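Local coordinates for protein glypican-1 (Homo sapiens, PDB 4YWT) that carries heparan sulfate at the cell surface as a GPI-anchored core protein and, through these chains, binds alpha-4(V) collagen and participates in Schwann cell myelination, at residues 144-149 with 154-159; 39-44 with 77-82; 100-105 with 379-384. The protein carries 3 engineered substitutions. One frame throughout, in Å; residues are numbered along the deposited sequence.

Interaction 1. Residues 144-149 with 154-159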
loop_
_atom_site.group_PDB
_atom_site.type_symbol
_atom_site.label_atom_id
_atom_site.label_comp_id
_atom_site.label_asym_id
_atom_site.label_seq_id
_atom_site.Cartn_x
_atom_site.Cartn_y
_atom_site.Cartn_z
ATOM N N TYR A 144 9.479 1.128 28.163
ATOM C CA TYR A 144 9.787 0.792 26.776
ATOM C C TYR A 144 8.957 -0.388 26.277
ATOM O O TYR A 144 8.505 -0.390 25.131
ATOM C CB TYR A 144 11.277 0.495 26.608
ATOM C CG TYR A 144 12.111 1.738 26.402
ATOM C CD1 TYR A 144 12.753 2.353 27.467
ATOM C CD2 TYR A 144 12.244 2.304 25.140
ATOM C CE1 TYR A 144 13.512 3.492 27.282
ATOM C CE2 TYR A 144 13.001 3.443 24.946
ATOM C CZ TYR A 144 13.633 4.032 26.021
ATOM O OH TYR A 144 14.388 5.167 25.839
ATOM N N SER A 145 8.756 -1.388 27.131
ATOM C CA SER A 145 7.909 -2.520 26.765
ATOM C C SER A 145 6.474 -2.065 26.491
ATOM O O SER A 145 5.833 -2.533 25.545
ATOM C CB SER A 145 7.925 -3.586 27.863
ATOM O OG SER A 145 9.157 -4.287 27.873
ATOM N N GLU A 146 5.984 -1.145 27.318
ATOM C CA GLU A 146 4.645 -0.586 27.151
ATOM C C GLU A 146 4.526 0.192 25.846
ATOM O O GLU A 146 3.532 0.062 25.127
ATOM C CB GLU A 146 4.287 0.317 28.336
ATOM C CG GLU A 146 3.855 -0.434 29.587
ATOM C CD GLU A 146 2.377 -0.780 29.576
ATOM O OE1 GLU A 146 1.547 0.139 29.741
ATOM O OE2 GLU A 146 2.043 -1.969 29.398
ATOM N N LEU A 147 5.536 1.005 25.547
ATOM C CA LEU A 147 5.589 1.736 24.285
ATOM C C LEU A 147 5.570 0.774 23.104
ATOM O O LEU A 147 4.926 1.028 22.084
ATOM C CB LEU A 147 6.842 2.611 24.219
ATOM C CG LEU A 147 6.865 3.916 25.015
ATOM C CD1 LEU A 147 8.226 4.576 24.897
ATOM C CD2 LEU A 147 5.783 4.851 24.515
ATOM N N ARG A 148 6.283 -0.335 23.260
ATOM C CA ARG A 148 6.399 -1.350 22.222
ATOM C C ARG A 148 5.044 -2.007 21.952
ATOM O O ARG A 148 4.603 -2.103 20.800
ATOM C CB ARG A 148 7.443 -2.389 22.637
ATOM C CG ARG A 148 7.998 -3.235 21.512
ATOM C CD ARG A 148 9.293 -3.904 21.948
ATOM N NE ARG A 148 10.381 -2.937 22.088
ATOM C CZ ARG A 148 11.190 -2.863 23.141
ATOM N NH1 ARG A 148 11.035 -3.697 24.161
ATOM N NH2 ARG A 148 12.152 -1.950 23.177
ATOM N N LEU A 149 4.386 -2.446 23.023
ATOM C CA LEU A 149 3.037 -2.999 22.928
ATOM C C LEU A 149 2.073 -2.004 22.295
ATOM O O LEU A 149 1.213 -2.376 21.496
ATOM C CB LEU A 149 2.524 -3.404 24.310
ATOM C CG LEU A 149 2.886 -4.802 24.808
ATOM C CD1 LEU A 149 2.569 -4.935 26.287
ATOM C CD2 LEU A 149 2.145 -5.855 24.002
ATOM N N ALA A 154 -1.557 -3.301 20.492
ATOM C CA ALA A 154 -2.223 -3.710 21.724
ATOM C C ALA A 154 -2.916 -2.497 22.326
ATOM O O ALA A 154 -2.374 -1.392 22.283
ATOM C CB ALA A 154 -1.229 -4.309 22.705
ATOM N N ASN A 155 -4.096 -2.687 22.908
ATOM C CA ASN A 155 -4.928 -1.528 23.187
ATOM C C ASN A 155 -4.628 -0.966 24.564
ATOM O O ASN A 155 -4.939 -1.551 25.600
ATOM C CB ASN A 155 -6.411 -1.885 23.072
ATOM N N LEU A 156 -4.013 0.206 24.517
ATOM C CA LEU A 156 -3.498 0.941 25.655
ATOM C C LEU A 156 -3.435 2.363 25.138
ATOM O O LEU A 156 -3.579 2.570 23.932
ATOM C CB LEU A 156 -2.106 0.461 26.085
ATOM C CG LEU A 156 -1.762 -1.014 26.308
ATOM C CD1 LEU A 156 -0.301 -1.246 25.962
ATOM C CD2 LEU A 156 -2.035 -1.437 27.739
ATOM N N HIS A 157 -3.270 3.350 26.012
ATOM C CA HIS A 157 -2.770 4.629 25.515
ATOM C C HIS A 157 -1.771 5.209 26.520
ATOM O O HIS A 157 -1.786 4.860 27.705
ATOM C CB HIS A 157 -3.929 5.593 25.195
ATOM C CG HIS A 157 -3.499 6.995 24.872
ATOM N ND1 HIS A 157 -2.940 7.851 25.794
ATOM C CD2 HIS A 157 -3.460 7.650 23.686
ATOM C CE1 HIS A 157 -2.628 8.992 25.205
ATOM N NE2 HIS A 157 -2.933 8.895 23.926
ATOM N N LEU A 158 -0.888 6.067 26.014
ATOM C CA LEU A 158 0.245 6.616 26.754
ATOM C C LEU A 158 -0.088 7.572 27.886
ATOM O O LEU A 158 0.697 7.712 28.793
ATOM C CB LEU A 158 1.172 7.340 25.781
ATOM C CG LEU A 158 1.500 6.462 24.583
ATOM C CD1 LEU A 158 2.229 7.242 23.515
ATOM C CD2 LEU A 158 2.328 5.286 25.056
ATOM N N GLU A 159 -1.218 8.261 27.836
ATOM C CA GLU A 159 -1.500 9.280 28.845
ATOM C C GLU A 159 -1.521 8.708 30.256
ATOM O O GLU A 159 -0.806 9.165 31.152
ATOM C CB GLU A 159 -2.836 9.955 28.554
#
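Leu-147 and Leu-158 meet methyl to methyl, CD2 of Leu-147 lying 3.5 Å from CD2 of Leu-158, with the two side chains crossing at about a right angle. Leu-147 leaves its helix pointing away from residues 154-159; CG stands beside the backbone N (chi1 -77°), and only the CD2 branch reaches across. Nearer the connection between the helices, Leu-149 is touched by two apolar groups. CD1 of Leu-156 packs 3.9 Å from Leu-149 CB, and the same methyl approaches the backbone O of Glu-146 at 4.1 Å. Ala-154 CB sits 3.9 Å from Leu-149 CD2. Here the backbones also meet: Ala-154 N donates to Leu-149 O over 3.1 Å, a weak bond bent to 128° at the hydrogen. Leu-149 and Leu-156 lie on the surface, whereas the Leu-147/Leu-158 pair is buried.

Behind these contacts, His-157 is the N-cap of the second helix. Its ND1 accepts from Glu-159 N at 2.7 Å in a nearly straight bond, with the donor tilted 23° out of the ring plane, although the residue is poorly ordered. Helix 204-236 covers the buried leucines, with Phe-216 against Leu-147 and Ala-212 against Leu-158. Tyr-144, bonded to Ser-117, and Arg-148, in a salt bridge with Glu-118, fasten the first helix to helix 70-129. The whole is an alpha-alpha hairpin: helix 137-152 turns back, through a short connection whose Ala-154 and Leu-156 turn toward the first helix, into helix 158-177 within the all-helical glypican body.

Interaction 2. Residues 39-44 with 77-82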
loop_
_atom_site.group_PDB
_atom_site.type_symbol
_atom_site.label_atom_id
_atom_site.label_comp_id
_atom_site.label_asym_id
_atom_site.label_seq_id
_atom_site.Cartn_x
_atom_site.Cartn_y
_atom_site.Cartn_z
ATOM N N GLY A 39 1.331 -22.495 -34.960
ATOM C CA GLY A 39 2.175 -23.643 -34.686
ATOM C C GLY A 39 3.278 -23.354 -33.686
ATOM O O GLY A 39 3.583 -24.181 -32.827
ATOM N N ALA A 40 3.876 -22.170 -33.794
ATOM C CA ALA A 40 4.934 -21.751 -32.881
ATOM C C ALA A 40 4.369 -21.459 -31.496
ATOM O O ALA A 40 5.113 -21.203 -30.548
ATOM C CB ALA A 40 5.657 -20.529 -33.429
ATOM N N LYS A 41 3.045 -21.499 -31.389
ATOM C CA LYS A 41 2.363 -21.265 -30.127
ATOM C C LYS A 41 1.959 -22.575 -29.455
ATOM O O LYS A 41 1.164 -22.582 -28.517
ATOM C CB LYS A 41 1.138 -20.378 -30.347
ATOM C CG LYS A 41 1.478 -18.909 -30.536
ATOM C CD LYS A 41 0.235 -18.074 -30.779
ATOM C CE LYS A 41 0.504 -16.605 -30.502
ATOM N NZ LYS A 41 0.838 -16.368 -29.069
ATOM N N GLY A 42 2.508 -23.683 -29.943
ATOM C CA GLY A 42 2.318 -24.973 -29.306
ATOM C C GLY A 42 1.030 -25.692 -29.663
ATOM O O GLY A 42 0.514 -26.480 -28.871
ATOM N N PHE A 43 0.511 -25.426 -30.855
ATOM C CA PHE A 43 -0.693 -26.100 -31.327
ATOM C C PHE A 43 -0.414 -26.833 -32.636
ATOM O O PHE A 43 0.560 -26.533 -33.324
ATOM C CB PHE A 43 -1.838 -25.106 -31.511
ATOM C CG PHE A 43 -2.195 -24.347 -30.266
ATOM C CD1 PHE A 43 -2.774 -24.995 -29.186
ATOM C CD2 PHE A 43 -1.972 -22.983 -30.182
ATOM C CE1 PHE A 43 -3.107 -24.297 -28.040
ATOM C CE2 PHE A 43 -2.306 -22.280 -29.041
ATOM C CZ PHE A 43 -2.876 -22.937 -27.969
ATOM N N SER A 44 -1.269 -27.797 -32.970
ATOM C CA SER A 44 -1.072 -28.623 -34.158
ATOM C C SER A 44 -1.124 -27.809 -35.446
ATOM O O SER A 44 -2.058 -27.038 -35.668
ATOM C CB SER A 44 -2.120 -29.737 -34.214
ATOM O OG SER A 44 -1.875 -30.727 -33.232
ATOM N N ALA A 77 -8.076 -18.299 -28.168
ATOM C CA ALA A 77 -8.827 -17.639 -27.102
ATOM C C ALA A 77 -8.198 -17.936 -25.742
ATOM O O ALA A 77 -7.869 -17.016 -24.978
ATOM C CB ALA A 77 -10.281 -18.077 -27.126
ATOM N N ASN A 78 -8.033 -19.227 -25.452
ATOM C CA ASN A 78 -7.351 -19.673 -24.241
ATOM C C ASN A 78 -5.995 -18.997 -24.077
ATOM O O ASN A 78 -5.642 -18.527 -22.988
ATOM C CB ASN A 78 -7.171 -21.193 -24.260
ATOM C CG ASN A 78 -8.196 -21.916 -23.408
ATOM O OD1 ASN A 78 -9.364 -22.026 -23.778
ATOM N ND2 ASN A 78 -7.757 -22.425 -22.261
ATOM N N ARG A 79 -5.248 -18.941 -25.176
ATOM C CA ARG A 79 -3.923 -18.334 -25.177
ATOM C C ARG A 79 -3.966 -16.866 -24.765
ATOM O O ARG A 79 -3.294 -16.466 -23.815
ATOM C CB ARG A 79 -3.274 -18.465 -26.554
ATOM C CG ARG A 79 -1.869 -17.896 -26.610
ATOM C CD ARG A 79 -0.992 -18.553 -25.559
ATOM N NE ARG A 79 -0.950 -20.003 -25.723
ATOM C CZ ARG A 79 -0.103 -20.633 -26.528
ATOM N NH1 ARG A 79 0.780 -19.936 -27.229
ATOM N NH2 ARG A 79 -0.128 -21.954 -26.624
ATOM N N SER A 80 -4.757 -16.072 -25.481
ATOM C CA SER A 80 -4.859 -14.641 -25.203
ATOM C C SER A 80 -5.341 -14.372 -23.777
ATOM O O SER A 80 -4.834 -13.469 -23.096
ATOM C CB SER A 80 -5.795 -13.971 -26.214
ATOM O OG SER A 80 -7.043 -14.636 -26.276
ATOM N N HIS A 81 -6.312 -15.165 -23.328
ATOM C CA HIS A 81 -6.822 -15.049 -21.964
ATOM C C HIS A 81 -5.714 -15.279 -20.933
ATOM O O HIS A 81 -5.493 -14.450 -20.034
ATOM C CB HIS A 81 -7.967 -16.038 -21.741
ATOM C CG HIS A 81 -8.481 -16.063 -20.335
ATOM N ND1 HIS A 81 -7.983 -16.917 -19.376
ATOM C CD2 HIS A 81 -9.450 -15.337 -19.728
ATOM C CE1 HIS A 81 -8.624 -16.718 -18.239
ATOM N NE2 HIS A 81 -9.518 -15.765 -18.424
ATOM N N ALA A 82 -5.017 -16.404 -21.078
ATOM C CA ALA A 82 -3.909 -16.744 -20.192
ATOM C C ALA A 82 -2.842 -15.650 -20.192
ATOM O O ALA A 82 -2.262 -15.331 -19.150
ATOM C CB ALA A 82 -3.299 -18.076 -20.597
#
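A type I beta turn, Gly-39 to Gly-42, leads out of helix 32-39 and offers the carbonyl of Lys-41 to the guanidinium of Arg-79 on helix 70-129. The turn is closed by Gly-42 N to Gly-39 O, at 3.1 Å. Lys-41 O lies at the edge of the guanidinium, near its plane, and receives both terminal nitrogens. Arg-79 NH1 makes a weak bond to Lys-41 O at 3.0 Å, with an angle of 124°. The second bond, Arg-79 NH2 to Lys-41 O at 2.4 Å, is implausibly short, so the exact placement of the guanidinium is doubtful. Arg-79 leaves the helix with CG opposite its own N (chi1 -178°), then folds at chi2 and chi3 to bring the flat group to the turn.

One guanidinium face is covered by Phe-43: CE2 of Phe-43 is 3.7 Å from Arg-79 CZ, and the ring and guanidinium planes are 27° apart. This surface contact ties the loop after helix 32-39 to the N-terminal part of helix 70-129, in the region where the disulfides Cys-61–Cys-255 and Cys-68–Cys-258 join parts of the glypican chain far apart in sequence.

The Lys-41 side chain crosses that of Arg-79 obliquely, with CG of Lys-41 at 3.5 Å from Arg-79 NH1. Its ammonium comes within 4.0 Å of the same nitrogen, Lys-41 NZ to Arg-79 NH1, two like charges. Lys-41 NZ is hydrogen-bonded to Tyr-254 OH. It also has a long, weak ion pair with Glu-83, and this acid may offset a little of the repulsion. The Phe-43 ring also meets Tyr-38.

Interaction 3. Residues 100-105 with 379-384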
loop_
_atom_site.group_PDB
_atom_site.type_symbol
_atom_site.label_atom_id
_atom_site.label_comp_id
_atom_site.label_asym_id
_atom_site.label_seq_id
_atom_site.Cartn_x
_atom_site.Cartn_y
_atom_site.Cartn_z
ATOM N N ALA A 100 5.239 -4.357 0.099
ATOM C CA ALA A 100 5.829 -5.255 1.089
ATOM C C ALA A 100 7.171 -4.728 1.595
ATOM O O ALA A 100 7.417 -4.682 2.811
ATOM C CB ALA A 100 5.996 -6.649 0.507
ATOM N N THR A 101 8.035 -4.327 0.664
ATOM C CA THR A 101 9.335 -3.785 1.051
ATOM C C THR A 101 9.170 -2.513 1.883
ATOM O O THR A 101 9.873 -2.323 2.885
ATOM C CB THR A 101 10.227 -3.484 -0.170
ATOM O OG1 THR A 101 9.599 -2.498 -0.999
ATOM C CG2 THR A 101 10.473 -4.750 -0.975
ATOM N N GLN A 102 8.236 -1.652 1.478
ATOM C CA GLN A 102 7.933 -0.463 2.277
ATOM C C GLN A 102 7.541 -0.835 3.708
ATOM O O GLN A 102 8.064 -0.273 4.682
ATOM C CB GLN A 102 6.816 0.357 1.627
ATOM C CG GLN A 102 7.235 1.098 0.368
ATOM C CD GLN A 102 8.293 2.152 0.638
ATOM O OE1 GLN A 102 8.372 2.704 1.736
ATOM N NE2 GLN A 102 9.114 2.438 -0.366
ATOM N N LEU A 103 6.626 -1.794 3.821
ATOM C CA LEU A 103 6.124 -2.243 5.115
ATOM C C LEU A 103 7.252 -2.739 6.016
ATOM O O LEU A 103 7.396 -2.284 7.162
ATOM C CB LEU A 103 5.081 -3.346 4.921
ATOM C CG LEU A 103 4.379 -3.849 6.181
ATOM C CD1 LEU A 103 3.824 -2.677 6.956
ATOM C CD2 LEU A 103 3.268 -4.819 5.818
ATOM N N ARG A 104 8.048 -3.666 5.487
ATOM C CA ARG A 104 9.194 -4.197 6.221
ATOM C C ARG A 104 10.122 -3.074 6.675
ATOM O O ARG A 104 10.496 -3.003 7.850
ATOM C CB ARG A 104 9.965 -5.201 5.364
ATOM N N SER A 105 10.467 -2.188 5.742
ATOM C CA SER A 105 11.361 -1.071 6.036
ATOM C C SER A 105 10.861 -0.208 7.194
ATOM O O SER A 105 11.591 0.024 8.161
ATOM C CB SER A 105 11.554 -0.203 4.790
ATOM O OG SER A 105 12.281 -0.900 3.794
ATOM N N SER A 379 10.346 10.403 2.288
ATOM C CA SER A 379 10.410 10.956 0.934
ATOM C C SER A 379 10.206 9.867 -0.118
ATOM O O SER A 379 9.357 9.993 -1.013
ATOM C CB SER A 379 11.748 11.662 0.701
ATOM O OG SER A 379 11.774 12.932 1.328
ATOM N N GLU A 380 10.989 8.797 -0.001
ATOM C CA GLU A 380 10.884 7.671 -0.923
ATOM C C GLU A 380 9.473 7.082 -0.928
ATOM O O GLU A 380 8.905 6.810 -1.989
ATOM C CB GLU A 380 11.909 6.591 -0.563
ATOM C CG GLU A 380 11.658 5.238 -1.213
ATOM C CD GLU A 380 11.891 5.248 -2.713
ATOM O OE1 GLU A 380 12.502 6.211 -3.220
ATOM O OE2 GLU A 380 11.463 4.286 -3.385
ATOM N N ALA A 381 8.911 6.904 0.263
ATOM C CA ALA A 381 7.580 6.326 0.410
ATOM C C ALA A 381 6.506 7.206 -0.222
ATOM O O ALA A 381 5.602 6.706 -0.886
ATOM C CB ALA A 381 7.267 6.088 1.876
ATOM N N LYS A 382 6.606 8.516 -0.014
ATOM C CA LYS A 382 5.651 9.447 -0.601
ATOM C C LYS A 382 5.770 9.450 -2.118
ATOM O O LYS A 382 4.765 9.549 -2.824
ATOM C CB LYS A 382 5.846 10.858 -0.042
ATOM C CG LYS A 382 5.396 10.999 1.406
ATOM C CD LYS A 382 5.055 12.437 1.766
ATOM C CE LYS A 382 6.297 13.297 1.898
ATOM N NZ LYS A 382 5.981 14.600 2.548
ATOM N N ALA A 383 6.997 9.331 -2.622
ATOM C CA ALA A 383 7.198 9.207 -4.063
ATOM C C ALA A 383 6.498 7.961 -4.602
ATOM O O ALA A 383 5.702 8.038 -5.547
ATOM C CB ALA A 383 8.682 9.169 -4.394
ATOM N N GLN A 384 6.785 6.816 -3.987
ATOM C CA GLN A 384 6.218 5.544 -4.427
ATOM C C GLN A 384 4.694 5.496 -4.317
ATOM O O GLN A 384 4.032 4.837 -5.118
ATOM C CB GLN A 384 6.826 4.388 -3.630
ATOM C CG GLN A 384 8.240 4.009 -4.049
ATOM C CD GLN A 384 8.301 3.366 -5.426
ATOM O OE1 GLN A 384 7.274 3.084 -6.046
ATOM N NE2 GLN A 384 9.516 3.127 -5.910
#
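The side-chain amide of Gln-102 is the flat group that faces helix 373-387, and three residues of that helix approach its outer end. Ala-381 CB lies well to one side of the amide plane, 3.6 Å from Gln-102 OE1. Gln-384 CG stands to the same side, beyond the nitrogen, at 4.1 Å from Gln-102 NE2. Glu-380 offers its chain rather than its charge: CG of Glu-380 is 3.9 Å from Gln-102 NE2. The amide of Gln-102 and the carboxylate of Glu-380 have planes only 22° apart, yet the two side chains cross at about a right angle. The amide of Gln-384 is turned by 40° from that of Gln-102. No hydrogen bond spans the two segments, so the contact is made by van der Waals packing of a polar group against CH2 and CH3 groups.

Gln-102 gets there with CG beside its backbone N and a bend at chi2 that turns the amide toward the neighbouring helix. The two helices run nearly antiparallel, at 156°; the axes of the two six-residue segments approach to 11.4 Å, and Gln-102 bridges this wide spacing opposite the small Ala-381. They belong to the elongated, all-helical glypican body, in which the long helix 70-129 runs through much of the length of the molecule and helix 373-387 packs alongside it. Phe-106 and Met-98 of helix 70-129 extend the interface, touching Ala-381 and Gln-384 respectively.

Within helix 373-387, Gln-384 NE2 donates a weak bond to Glu-380 OE2, 3.4 Å long, one helical turn apart. Asp-387, at the C-terminal end of helix 373-387, binds a calcium ion together with Asp-390.

How the interactions relate
Helix 70-129 is shared by interactions 2 and 3, whose centres lie 39 Å apart along the elongated molecule. Interactions 1 and 2 are on opposite sides of the chain's centre, 58 Å between their centres, while interaction 3 lies about 9 Å from that centre. Interactions 1 and 3 are separated by 25 Å, centre to centre, and do not touch. Each has a different non-protein group nearby but not in contact: the side chain of Leu-149 in interaction 1 is about 10 Å from an N-acetylglucosamine, and that of Gln-384 in interaction 3 about 9 Å from a calcium ion. Asn-78, a glycosylation site without its glycan here, neighbours Arg-79 of interaction 2 without joining the contact.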